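Local coordinates for AztD protein (Citrobacter koseri, PDB 6CMK), which acts as a periplasmic zinc chaperone, binding zinc ions and handing one of them directly to the solute-binding protein AztC of the AztABCD transport system, at residues G76-A81 with A151-Q156; V164-H169 with D187-R192; Y178-I183 with L234-K239. All blocks are in the same frame, centred on the assembly; numbering follows the deposited sequence. Where two conformers were deposited one is given.

Contact 1: residues G76-A81 with A151-Q156; sequences GATIFA and AVLKGQ
A small apolar contact between two neighbouring blades of the beta propeller joins Leu153, in the last turn of the short helix 149-153, to Ala77 and Thr78 at the start of strand 78-83. The two branches of Leu153 share the work. CD1 reaches the methyl of Ala77, with Leu153 CD1 3.8 Å from Ala77 CB, while CD2 lies 3.6 Å from Thr78 CG2, and the two longer side chains cross obliquely. Thr78 divides its side chain by polarity: with OG1 set between the backbone N and the carbonyl carbon (chi1 59°), CG2 is left to meet the leucine and OG1 hydrogen-bonds to the carboxylate of Glu149, a residue of the same helix. One threonine thus holds the helix through a polar and an apolar arm. Beyond Leu153 the chain turns away in a Schellman motif: Gly155, at positive phi, donates N to Val152 O and Gln156 N to Ala151 O, both at 2.9 Å. Val152 also points toward the strand and packs on Leu115 and Leu117 of strand 113-120. The helix, which follows strand 143-148, therefore rests on the blade containing strands 69-72, 78-83, 88-100 and 113-120, with backbone bonds tying 76-81 to Ser94, Ile92 and Ser90.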
ATOM      1  N   GLY B  76      -9.181  -2.909   4.806  1.00 13.23           N
ATOM      2  CA  GLY B  76      -9.660  -2.776   6.162  1.00 13.46           C
ATOM      3  C   GLY B  76     -10.976  -2.046   6.314  1.00 14.04           C
ATOM      4  O   GLY B  76     -11.415  -1.832   7.450  1.00 15.72           O
ATOM      5  N   ALA B  77     -11.624  -1.653   5.219  1.00 14.01           N
ATOM      6  CA  ALA B  77     -12.851  -0.885   5.344  1.00 16.92           C
ATOM      7  C   ALA B  77     -14.060  -1.767   5.630  1.00 14.04           C
ATOM      8  O   ALA B  77     -15.075  -1.259   6.114  1.00 16.18           O
ATOM      9  CB  ALA B  77     -13.100  -0.061   4.078  1.00 17.36           C
ATOM     10  N   THR B  78     -13.980  -3.071   5.355  1.00 15.73           N
ATOM     11  CA  THR B  78     -15.107  -3.965   5.587  1.00 14.61           C
ATOM     12  C   THR B  78     -14.659  -5.199   6.349  1.00 14.05           C
ATOM     13  O   THR B  78     -13.533  -5.677   6.179  1.00 15.05           O
ATOM     14  CB  THR B  78     -15.777  -4.387   4.275  1.00 17.76           C
ATOM     15  OG1 THR B  78     -14.832  -5.048   3.431  1.00 20.39           O
ATOM     16  CG2 THR B  78     -16.346  -3.174   3.559  1.00 22.93           C
ATOM     17  N   ILE B  79     -15.559  -5.667   7.216  1.00 14.20           N
ATOM     18  CA  ILE B  79     -15.451  -6.900   7.979  1.00 16.14           C
ATOM     19  C   ILE B  79     -16.608  -7.781   7.541  1.00 14.52           C
ATOM     20  O   ILE B  79     -17.749  -7.315   7.484  1.00 16.20           O
ATOM     21  CB  ILE B  79     -15.549  -6.650   9.498  1.00 16.98           C
ATOM     22  CG1 ILE B  79     -14.567  -5.576   9.966  1.00 19.79           C
ATOM     23  CG2 ILE B  79     -15.381  -7.952  10.272  1.00 19.94           C
ATOM     24  CD1 ILE B  79     -13.146  -5.931   9.750  1.00 17.77           C
ATOM     25  N   PHE B  80     -16.326  -9.036   7.233  1.00 15.40           N
ATOM     26  CA  PHE B  80     -17.365  -9.986   6.861  1.00 16.91           C
ATOM     27  C   PHE B  80     -17.511 -11.038   7.948  1.00 15.12           C
ATOM     28  O   PHE B  80     -16.519 -11.534   8.487  1.00 17.25           O
ATOM     29  CB  PHE B  80     -17.056 -10.619   5.504  1.00 16.74           C
ATOM     30  CG  PHE B  80     -17.178  -9.644   4.365  1.00 19.58           C
ATOM     31  CD1 PHE B  80     -16.149  -8.777   4.074  1.00 24.39           C
ATOM     32  CD2 PHE B  80     -18.336  -9.572   3.615  1.00 28.64           C
ATOM     33  CE1 PHE B  80     -16.265  -7.862   3.034  1.00 24.05           C
ATOM     34  CE2 PHE B  80     -18.459  -8.662   2.579  1.00 32.71           C
ATOM     35  CZ  PHE B  80     -17.417  -7.807   2.292  1.00 27.31           C
ATOM     36  N   ALA B  81     -18.760 -11.342   8.281  1.00 17.37           N
ATOM     37  CA  ALA B  81     -19.104 -12.249   9.371  1.00 17.30           C
ATOM     38  C   ALA B  81     -19.827 -13.441   8.750  1.00 16.30           C
ATOM     39  O   ALA B  81     -21.015 -13.357   8.412  1.00 17.58           O
ATOM     40  CB  ALA B  81     -19.956 -11.539  10.420  1.00 20.70           C
ATOM     41  N   ALA B 151     -18.651  -1.438  -4.291  1.00 14.41           N
ATOM     42  CA  ALA B 151     -20.108  -1.509  -4.356  1.00 16.45           C
ATOM     43  C   ALA B 151     -20.712  -1.771  -2.982  1.00 15.39           C
ATOM     44  O   ALA B 151     -21.681  -1.115  -2.581  1.00 18.48           O
ATOM     45  CB  ALA B 151     -20.522  -2.599  -5.343  1.00 21.52           C
ATOM     46  N   VAL B 152     -20.141  -2.716  -2.236  1.00 16.49           N
ATOM     47  CA  VAL B 152     -20.668  -3.054  -0.917  1.00 19.33           C
ATOM     48  C   VAL B 152     -20.712  -1.818  -0.024  1.00 20.38           C
ATOM     49  O   VAL B 152     -21.708  -1.555   0.659  1.00 20.68           O
ATOM     50  CB  VAL B 152     -19.821  -4.171  -0.286  1.00 28.96           C
ATOM     51  CG1 VAL B 152     -20.292  -4.480   1.139  1.00 63.53           C
ATOM     52  CG2 VAL B 152     -19.855  -5.397  -1.176  1.00 59.50           C
ATOM     53  N   LEU B 153     -19.623  -1.050  -0.002  1.00 20.01           N
ATOM     54  CA  LEU B 153     -19.564   0.112   0.879  1.00 20.03           C
ATOM     55  C   LEU B 153     -20.579   1.175   0.495  1.00 24.52           C
ATOM     56  O   LEU B 153     -21.025   1.935   1.365  1.00 30.04           O
ATOM     57  CB  LEU B 153     -18.158   0.715   0.868  1.00 19.48           C
ATOM     58  CG  LEU B 153     -17.149  -0.050   1.709  1.00 25.48           C
ATOM     59  CD1 LEU B 153     -15.736   0.359   1.317  1.00 26.57           C
ATOM     60  CD2 LEU B 153     -17.440   0.215   3.179  1.00 22.94           C
ATOM     61  N   LYS B 154     -20.942   1.267  -0.791  1.00 18.81           N
ATOM     62  CA  LYS B 154     -21.991   2.178  -1.219  1.00 21.97           C
ATOM     63  C   LYS B 154     -23.386   1.658  -0.905  1.00 25.68           C
ATOM     64  O   LYS B 154     -24.360   2.377  -1.147  1.00 26.68           O
ATOM     65  CB  LYS B 154     -21.924   2.433  -2.726  1.00 30.50           C
ATOM     66  CG  LYS B 154     -20.635   2.989  -3.297  1.00 47.97           C
ATOM     67  CD  LYS B 154     -20.860   3.211  -4.787  1.00 49.75           C
ATOM     68  CE  LYS B 154     -19.597   3.163  -5.621  1.00 61.31           C
ATOM     69  NZ  LYS B 154     -19.960   3.071  -7.066  1.00 69.72           N
ATOM     70  N   GLY B 155     -23.504   0.434  -0.400  1.00 24.41           N
ATOM     71  CA  GLY B 155     -24.805  -0.165  -0.194  1.00 22.76           C
ATOM     72  C   GLY B 155     -25.403  -0.802  -1.425  1.00 22.00           C
ATOM     73  O   GLY B 155     -26.631  -0.954  -1.498  1.00 21.94           O
ATOM     74  N   GLN B 156     -24.582  -1.174  -2.404  1.00 17.67           N
ATOM     75  CA  GLN B 156     -25.058  -1.915  -3.565  1.00 21.73           C
ATOM     76  C   GLN B 156     -24.719  -3.393  -3.418  1.00 23.26           C
ATOM     77  O   GLN B 156     -23.652  -3.756  -2.914  1.00 21.41           O
ATOM     78  CB  GLN B 156     -24.453  -1.365  -4.853  1.00 20.38           C
ATOM     79  CG  GLN B 156     -24.904   0.048  -5.147  1.00 24.50           C
ATOM     80  CD  GLN B 156     -24.424   0.556  -6.487  1.00 25.56           C
ATOM     81  OE1 GLN B 156     -24.147  -0.223  -7.404  1.00 28.21           O
ATOM     82  NE2 GLN B 156     -24.327   1.877  -6.611  1.00 30.17           N
TER

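Contact 2: residues V164-H169 with D187-R192; sequences VVAPHH and DDASKR
The loop that carries His169, a ligand of the first high-affinity zinc site, lies here against the type I turn Asp188-Lys191, and Ala189 is the residue through which the turn touches it. The Ala189 methyl packs 3.6 Å from Pro167 O and, more loosely, against the methyl of Ala166, whereas the Ala189 carbonyl O sits 3.3 Å from His168 CB. No direct hydrogen bond joins the loops; water does so instead. One water accepts from His169 N at 2.9 Å and donates to Lys191 O at 2.9 Å, bridging the zinc-binding residue's backbone to the turn. A second donates to Pro167 O and weakly to Ala189 O. Within its own loop, His168 folds back at chi1 64°, which brings ND1 to Ala166 O at 2.8 Å, nearly straight (168° at the hydrogen) and with the acceptor close to the ring plane. Its NE2 is hydrogen-bonded to Ser182 OG, so both ring nitrogens are engaged and the rotation of the imidazole is fixed. The turn is braced by an Asx turn, Asp188 OD1 accepting from Ser190 N at 3.0 Å. His169 ND1 binds Asp139, leaving NE2 for the metal beside His126 and His216: a three-histidine zinc site assembled from one propeller strand, which supplies His126, and two loops, which supply His169 and His216, with a carboxylate behind one ligand as a second-shell partner.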
ATOM      1  N   VAL B 164     -19.730 -23.941  -9.709  1.00 24.21           N
ATOM      2  CA  VAL B 164     -18.591 -24.721  -9.246  1.00 27.04           C
ATOM      3  C   VAL B 164     -18.851 -26.220  -9.389  1.00 27.18           C
ATOM      4  O   VAL B 164     -18.188 -27.031  -8.745  1.00 24.09           O
ATOM      5  CB  VAL B 164     -18.210 -24.337  -7.802  1.00 23.73           C
ATOM      6  CG1 VAL B 164     -17.796 -22.876  -7.757  1.00 22.84           C
ATOM      7  CG2 VAL B 164     -19.368 -24.571  -6.845  1.00 22.49           C
ATOM      8  N   VAL B 165     -19.834 -26.575 -10.233  1.00 24.78           N
ATOM      9  CA  VAL B 165     -20.089 -27.918 -10.752  1.00 22.35           C
ATOM     10  C   VAL B 165     -20.928 -28.713  -9.758  1.00 30.76           C
ATOM     11  O   VAL B 165     -22.008 -29.211 -10.102  1.00 29.24           O
ATOM     12  CB  VAL B 165     -18.786 -28.662 -11.107  1.00 28.31           C
ATOM     13  CG1 VAL B 165     -19.092 -30.107 -11.499  1.00 34.45           C
ATOM     14  CG2 VAL B 165     -18.078 -27.976 -12.262  1.00 25.64           C
ATOM     15  N   ALA B 166     -20.442 -28.851  -8.527  1.00 25.57           N
ATOM     16  CA  ALA B 166     -21.181 -29.591  -7.524  1.00 26.73           C
ATOM     17  C   ALA B 166     -20.877 -29.004  -6.156  1.00 27.99           C
ATOM     18  O   ALA B 166     -19.734 -28.585  -5.910  1.00 27.21           O
ATOM     19  CB  ALA B 166     -20.841 -31.083  -7.531  1.00 31.69           C
ATOM     20  N   PRO B 167     -21.861 -28.946  -5.261  1.00 30.17           N
ATOM     21  CA  PRO B 167     -21.587 -28.476  -3.899  1.00 28.83           C
ATOM     22  C   PRO B 167     -20.478 -29.284  -3.244  1.00 26.75           C
ATOM     23  O   PRO B 167     -20.508 -30.516  -3.221  1.00 27.20           O
ATOM     24  CB  PRO B 167     -22.930 -28.672  -3.184  1.00 33.71           C
ATOM     25  CG  PRO B 167     -23.942 -28.640  -4.261  1.00 30.27           C
ATOM     26  CD  PRO B 167     -23.291 -29.244  -5.461  1.00 33.32           C
ATOM     27  N   HIS B 168     -19.481 -28.581  -2.716  1.00 24.84           N
ATOM     28  CA  HIS B 168     -18.430 -29.231  -1.948  1.00 20.84           C
ATOM     29  C   HIS B 168     -17.805 -28.194  -1.033  1.00 23.86           C
ATOM     30  O   HIS B 168     -18.086 -26.997  -1.140  1.00 22.52           O
ATOM     31  CB  HIS B 168     -17.382 -29.890  -2.854  1.00 22.99           C
ATOM     32  CG  HIS B 168     -16.612 -28.933  -3.715  1.00 20.45           C
ATOM     33  ND1 HIS B 168     -17.116 -28.416  -4.889  1.00 21.18           N
ATOM     34  CD2 HIS B 168     -15.356 -28.442  -3.598  1.00 21.82           C
ATOM     35  CE1 HIS B 168     -16.212 -27.632  -5.447  1.00 25.43           C
ATOM     36  NE2 HIS B 168     -15.135 -27.629  -4.684  1.00 21.98           N
ATOM     37  N   HIS B 169     -16.972 -28.673  -0.107  1.00 20.75           N
ATOM     38  CA  HIS B 169     -16.201 -27.786   0.761  1.00 23.20           C
ATOM     39  C   HIS B 169     -14.994 -27.316  -0.024  1.00 24.44           C
ATOM     40  O   HIS B 169     -13.958 -27.982  -0.072  1.00 25.45           O
ATOM     41  CB  HIS B 169     -15.763 -28.475   2.045  1.00 23.05           C
ATOM     42  CG  HIS B 169     -15.072 -27.552   2.998  1.00 28.79           C
ATOM     43  ND1 HIS B 169     -15.723 -26.511   3.625  1.00 30.73           N
ATOM     44  CD2 HIS B 169     -13.778 -27.480   3.393  1.00 38.83           C
ATOM     45  CE1 HIS B 169     -14.865 -25.853   4.385  1.00 36.32           C
ATOM     46  NE2 HIS B 169     -13.678 -26.420   4.261  1.00 36.19           N
ATOM     47  N   ASP B 187     -16.241 -38.554  -7.909  1.00 39.31           N
ATOM     48  CA  ASP B 187     -16.899 -39.783  -7.481  1.00 52.53           C
ATOM     49  C   ASP B 187     -17.706 -39.614  -6.203  1.00 54.99           C
ATOM     50  O   ASP B 187     -18.664 -40.359  -5.981  1.00 57.12           O
ATOM     51  CB  ASP B 187     -15.862 -40.893  -7.275  1.00 44.87           C
ATOM     52  CG  ASP B 187     -15.034 -41.151  -8.518  1.00 48.96           C
ATOM     53  OD1 ASP B 187     -15.623 -41.235  -9.617  1.00 46.56           O
ATOM     54  OD2 ASP B 187     -13.794 -41.255  -8.397  1.00 49.89           O
ATOM     55  N   ASP B 188     -17.338 -38.646  -5.367  1.00 32.19           N
ATOM     56  CA  ASP B 188     -18.050 -38.383  -4.121  1.00 35.81           C
ATOM     57  C   ASP B 188     -17.703 -36.944  -3.749  1.00 35.02           C
ATOM     58  O   ASP B 188     -16.621 -36.691  -3.217  1.00 32.60           O
ATOM     59  CB  ASP B 188     -17.643 -39.357  -3.026  1.00 37.86           C
ATOM     60  CG  ASP B 188     -18.317 -39.064  -1.694  1.00 44.58           C
ATOM     61  OD1 ASP B 188     -19.054 -38.060  -1.590  1.00 42.87           O
ATOM     62  OD2 ASP B 188     -18.111 -39.849  -0.748  1.00 49.02           O
ATOM     63  N   ALA B 189     -18.618 -36.017  -4.042  1.00 34.42           N
ATOM     64  CA  ALA B 189     -18.334 -34.601  -3.839  1.00 34.02           C
ATOM     65  C   ALA B 189     -18.183 -34.236  -2.370  1.00 28.88           C
ATOM     66  O   ALA B 189     -17.739 -33.123  -2.074  1.00 32.58           O
ATOM     67  CB  ALA B 189     -19.438 -33.749  -4.471  1.00 38.95           C
ATOM     68  N   SER B 190     -18.548 -35.132  -1.452  1.00 32.86           N
ATOM     69  CA  SER B 190     -18.364 -34.879  -0.029  1.00 29.87           C
ATOM     70  C   SER B 190     -16.922 -35.057   0.414  1.00 31.07           C
ATOM     71  O   SER B 190     -16.581 -34.658   1.532  1.00 31.93           O
ATOM     72  CB  SER B 190     -19.260 -35.811   0.791  1.00 34.82           C
ATOM     73  OG  SER B 190     -18.827 -37.155   0.667  1.00 39.61           O
ATOM     74  N   LYS B 191     -16.082 -35.663  -0.420  1.00 33.90           N
ATOM     75  CA  LYS B 191     -14.658 -35.732  -0.148  1.00 30.95           C
ATOM     76  C   LYS B 191     -14.012 -34.387  -0.442  1.00 29.79           C
ATOM     77  O   LYS B 191     -14.636 -33.468  -0.979  1.00 25.69           O
ATOM     78  CB  LYS B 191     -14.010 -36.828  -0.989  1.00 33.95           C
ATOM     79  CG  LYS B 191     -14.589 -38.202  -0.716  1.00 44.55           C
ATOM     80  CD  LYS B 191     -13.532 -39.283  -0.836  1.00 59.80           C
ATOM     81  CE  LYS B 191     -13.999 -40.575  -0.197  1.00 77.45           C
ATOM     82  NZ  LYS B 191     -14.159 -41.657  -1.199  1.00 85.20           N
ATOM     83  N   ARG B 192     -12.739 -34.264  -0.077  0.57 25.97           N
ATOM     84  CA  ARG B 192     -12.032 -33.034  -0.375  0.57 26.45           C
ATOM     85  C   ARG B 192     -11.936 -32.855  -1.889  0.57 22.26           C
ATOM     86  O   ARG B 192     -11.980 -33.827  -2.649  0.57 25.26           O
ATOM     87  CB  ARG B 192     -10.641 -33.034   0.262  0.57 29.22           C
ATOM     88  CG  ARG B 192     -10.645 -32.592   1.724  0.57 29.72           C
ATOM     89  CD  ARG B 192      -9.255 -32.579   2.366  0.57 35.22           C
ATOM     90  NE  ARG B 192      -9.294 -31.975   3.699  0.57 37.21           N
ATOM     91  CZ  ARG B 192      -8.237 -31.784   4.484  0.57 32.83           C
ATOM     92  NH1 ARG B 192      -7.030 -32.151   4.088  0.57 25.21           N
ATOM     93  NH2 ARG B 192      -8.391 -31.224   5.675  0.57 45.55           N
TER
HETATM   94  O   HOH W   1     -20.820 -32.052  -0.827  1.00 52.19           O
HETATM   95  O   HOH W   2     -16.503 -31.561   0.171  1.00 27.93           O

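Contact 3: residues Y178-I183 with L234-K239; sequences YAVVSI and LLITQK
Apolar contact between Val180 and Ile236 joins strand 178-183 to strand 232-237. The two side chains reach toward each other tip to tip: Val180 CG1 lies 3.8 Å from Ile236 CD1, and the other valine branch, CG2, comes 4.0 Å from Ile236 CG2. Val180 holds CG1 anti to its backbone N (chi1 171°), which turns both methyls toward the isoleucine and lets CD1 sit close to CB and the two branches alike. Ala196 of strand 195-200 flanks the valine, and Tyr175 and Leu227 flank the isoleucine. No hydrogen bond passes between the segments, whose nearest CA atoms, those of Val180 and Ile236, are 8.5 Å apart. The two strands belong to successive blades of the beta propeller, stacked face to face: each strand makes its backbone bonds inside its own antiparallel sheet, as Val180 does with Val173 and Val181 with Arg197, and the blades meet through side chains.

Contact of mixed character occurs at Tyr178 and Gln238. The extended glutamine chain brings its amide to the tyrosine, with Gln238 NE2 3.8 Å from Tyr178 CD2, and the amide and ring planes stand 71° apart. The polar ends of the amide are bonded elsewhere, OE1 accepting from Asp176 N and NE2 donating to Ala241 O. These two bonds fix the flip of the amide and pin its nitrogen beside the ring, whose other neighbours include Pro243 and Val198.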
ATOM      1  N   TYR B 178     -11.793 -13.281 -14.049  1.00 17.21           N
ATOM      2  CA  TYR B 178     -11.623 -14.717 -13.851  1.00 15.40           C
ATOM      3  C   TYR B 178     -11.743 -15.036 -12.366  1.00 18.81           C
ATOM      4  O   TYR B 178     -11.701 -14.148 -11.512  1.00 18.47           O
ATOM      5  CB  TYR B 178     -10.259 -15.210 -14.353  1.00 16.45           C
ATOM      6  CG  TYR B 178     -10.011 -15.022 -15.828  1.00 14.88           C
ATOM      7  CD1 TYR B 178     -10.443 -15.968 -16.747  1.00 17.42           C
ATOM      8  CD2 TYR B 178      -9.348 -13.903 -16.305  1.00 15.49           C
ATOM      9  CE1 TYR B 178     -10.217 -15.800 -18.101  1.00 21.98           C
ATOM     10  CE2 TYR B 178      -9.122 -13.728 -17.649  1.00 18.83           C
ATOM     11  CZ  TYR B 178      -9.558 -14.682 -18.541  1.00 25.75           C
ATOM     12  OH  TYR B 178      -9.335 -14.513 -19.882  1.00 26.32           O
ATOM     13  N   ALA B 179     -11.878 -16.328 -12.067  1.00 16.99           N
ATOM     14  CA  ALA B 179     -11.720 -16.840 -10.716  1.00 14.56           C
ATOM     15  C   ALA B 179     -10.988 -18.168 -10.799  1.00 21.06           C
ATOM     16  O   ALA B 179     -10.957 -18.816 -11.845  1.00 19.70           O
ATOM     17  CB  ALA B 179     -13.058 -17.027  -9.992  1.00 18.51           C
ATOM     18  N   VAL B 180     -10.364 -18.554  -9.692  1.00 16.80           N
ATOM     19  CA  VAL B 180      -9.842 -19.903  -9.519  1.00 15.17           C
ATOM     20  C   VAL B 180     -10.742 -20.602  -8.518  1.00 18.33           C
ATOM     21  O   VAL B 180     -10.966 -20.089  -7.416  1.00 17.17           O
ATOM     22  CB  VAL B 180      -8.383 -19.901  -9.038  1.00 17.80           C
ATOM     23  CG1 VAL B 180      -7.945 -21.321  -8.654  1.00 16.70           C
ATOM     24  CG2 VAL B 180      -7.479 -19.329 -10.122  1.00 19.36           C
ATOM     25  N   VAL B 181     -11.259 -21.766  -8.898  1.00 19.59           N
ATOM     26  CA  VAL B 181     -12.176 -22.501  -8.039  1.00 23.41           C
ATOM     27  C   VAL B 181     -11.674 -23.924  -7.890  1.00 17.12           C
ATOM     28  O   VAL B 181     -11.042 -24.489  -8.788  1.00 19.71           O
ATOM     29  CB  VAL B 181     -13.629 -22.511  -8.577  1.00 22.32           C
ATOM     30  CG1 VAL B 181     -14.165 -21.103  -8.698  1.00 20.44           C
ATOM     31  CG2 VAL B 181     -13.711 -23.227  -9.913  1.00 19.17           C
ATOM     32  N   SER B 182     -11.987 -24.508  -6.745  1.00 17.91           N
ATOM     33  CA  SER B 182     -11.658 -25.894  -6.494  1.00 18.49           C
ATOM     34  C   SER B 182     -12.582 -26.803  -7.294  1.00 19.95           C
ATOM     35  O   SER B 182     -13.710 -26.438  -7.637  1.00 22.17           O
ATOM     36  CB  SER B 182     -11.779 -26.179  -5.006  1.00 20.94           C
ATOM     37  OG  SER B 182     -13.061 -25.812  -4.544  1.00 19.60           O
ATOM     38  N   ILE B 183     -12.081 -27.993  -7.589  1.00 18.45           N
ATOM     39  CA  ILE B 183     -12.758 -28.980  -8.427  1.00 19.36           C
ATOM     40  C   ILE B 183     -13.332 -30.048  -7.505  1.00 24.72           C
ATOM     41  O   ILE B 183     -12.575 -30.644  -6.732  1.00 23.64           O
ATOM     42  CB  ILE B 183     -11.781 -29.601  -9.437  1.00 22.30           C
ATOM     43  CG1 ILE B 183     -11.213 -28.520 -10.371  1.00 21.60           C
ATOM     44  CG2 ILE B 183     -12.449 -30.727 -10.218  1.00 22.61           C
ATOM     45  CD1 ILE B 183      -9.971 -28.971 -11.107  1.00 27.76           C
ATOM     46  N   LEU B 234      -0.489 -25.048  -4.709  1.00 16.79           N
ATOM     47  CA  LEU B 234      -0.756 -24.362  -5.960  1.00 17.29           C
ATOM     48  C   LEU B 234      -0.506 -22.887  -5.699  1.00 16.30           C
ATOM     49  O   LEU B 234      -0.975 -22.350  -4.691  1.00 19.85           O
ATOM     50  CB  LEU B 234      -2.189 -24.582  -6.432  1.00 18.53           C
ATOM     51  CG  LEU B 234      -2.619 -26.010  -6.740  1.00 19.62           C
ATOM     52  CD1 LEU B 234      -4.055 -25.997  -7.206  1.00 22.60           C
ATOM     53  CD2 LEU B 234      -1.734 -26.664  -7.788  1.00 19.41           C
ATOM     54  N   LEU B 235       0.256 -22.248  -6.579  1.00 15.17           N
ATOM     55  CA  LEU B 235       0.600 -20.843  -6.443  1.00 17.42           C
ATOM     56  C   LEU B 235       0.010 -20.111  -7.632  1.00 14.68           C
ATOM     57  O   LEU B 235       0.217 -20.528  -8.773  1.00 18.88           O
ATOM     58  CB  LEU B 235       2.116 -20.646  -6.386  1.00 17.24           C
ATOM     59  CG  LEU B 235       2.795 -21.294  -5.177  1.00 17.37           C
ATOM     60  CD1 LEU B 235       4.294 -21.114  -5.222  1.00 21.48           C
ATOM     61  CD2 LEU B 235       2.238 -20.731  -3.877  1.00 15.44           C
ATOM     62  N   ILE B 236      -0.740 -19.047  -7.361  1.00 14.32           N
ATOM     63  CA  ILE B 236      -1.527 -18.347  -8.377  1.00 14.89           C
ATOM     64  C   ILE B 236      -1.062 -16.900  -8.462  1.00 16.46           C
ATOM     65  O   ILE B 236      -0.908 -16.229  -7.439  1.00 14.99           O
ATOM     66  CB  ILE B 236      -3.036 -18.388  -8.058  1.00 14.68           C
ATOM     67  CG1 ILE B 236      -3.494 -19.813  -7.694  1.00 17.44           C
ATOM     68  CG2 ILE B 236      -3.854 -17.863  -9.241  1.00 15.94           C
ATOM     69  CD1 ILE B 236      -4.845 -19.838  -7.022  1.00 20.29           C
ATOM     70  N   THR B 237      -0.878 -16.413  -9.690  1.00 14.74           N
ATOM     71  CA  THR B 237      -0.612 -15.003  -9.958  1.00 11.89           C
ATOM     72  C   THR B 237      -1.436 -14.583 -11.164  1.00 14.03           C
ATOM     73  O   THR B 237      -1.812 -15.415 -11.990  1.00 15.89           O
ATOM     74  CB  THR B 237       0.858 -14.730 -10.272  1.00 16.55           C
ATOM     75  OG1 THR B 237       1.257 -15.555 -11.367  1.00 21.50           O
ATOM     76  CG2 THR B 237       1.749 -15.018  -9.076  1.00 16.65           C
ATOM     77  N   GLN B 238      -1.703 -13.278 -11.269  1.00 14.39           N
ATOM     78  CA  GLN B 238      -2.344 -12.735 -12.460  1.00 14.15           C
ATOM     79  C   GLN B 238      -1.658 -11.440 -12.842  1.00 18.72           C
ATOM     80  O   GLN B 238      -1.459 -10.565 -11.995  1.00 18.84           O
ATOM     81  CB  GLN B 238      -3.836 -12.460 -12.257  1.00 16.53           C
ATOM     82  CG  GLN B 238      -4.506 -11.968 -13.551  1.00 15.38           C
ATOM     83  CD  GLN B 238      -5.969 -11.638 -13.383  1.00 15.04           C
ATOM     84  OE1 GLN B 238      -6.392 -11.117 -12.355  1.00 15.20           O
ATOM     85  NE2 GLN B 238      -6.755 -11.938 -14.407  1.00 16.71           N
ATOM     86  N   LYS B 239      -1.328 -11.315 -14.118  1.00 19.04           N
ATOM     87  CA  LYS B 239      -0.876 -10.031 -14.635  1.00 23.89           C
ATOM     88  C   LYS B 239      -1.952  -9.488 -15.567  1.00 24.61           C
ATOM     89  O   LYS B 239      -3.035  -9.127 -15.096  1.00 28.50           O
ATOM     90  CB  LYS B 239       0.501 -10.197 -15.266  1.00 25.77           C
ATOM     91  CG  LYS B 239       1.529 -10.473 -14.165  1.00 22.62           C
ATOM     92  CD  LYS B 239       2.945 -10.577 -14.677  1.00 32.49           C
ATOM     93  CE  LYS B 239       3.827 -11.319 -13.680  1.00 31.09           C
ATOM     94  NZ  LYS B 239       3.956 -10.605 -12.376  1.00 34.54           N
TER

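How the contacts relate
Contacts 1 and 3 lie between neighbouring propeller blades, mainly buried and largely apolar, though Leu153 is exposed and contact 3 adds an amide against a tyrosine ring; contact 1 sets a helix end against a strand, contact 3 two strands of adjoining sheets. None of the three has a direct hydrogen bond across its segments, but contact 2, partly buried and farther from the chain centre, is bridged by water. Contacts 2 and 3 meet: 178-183 runs in sequence between the loops of contact 2, Ser182 of contact 3 is the partner of His168, and Val164 packs on Val181. Contact 1 stands apart, its centre about 29 Å from that of contact 2 and about 23 Å from that of contact 3.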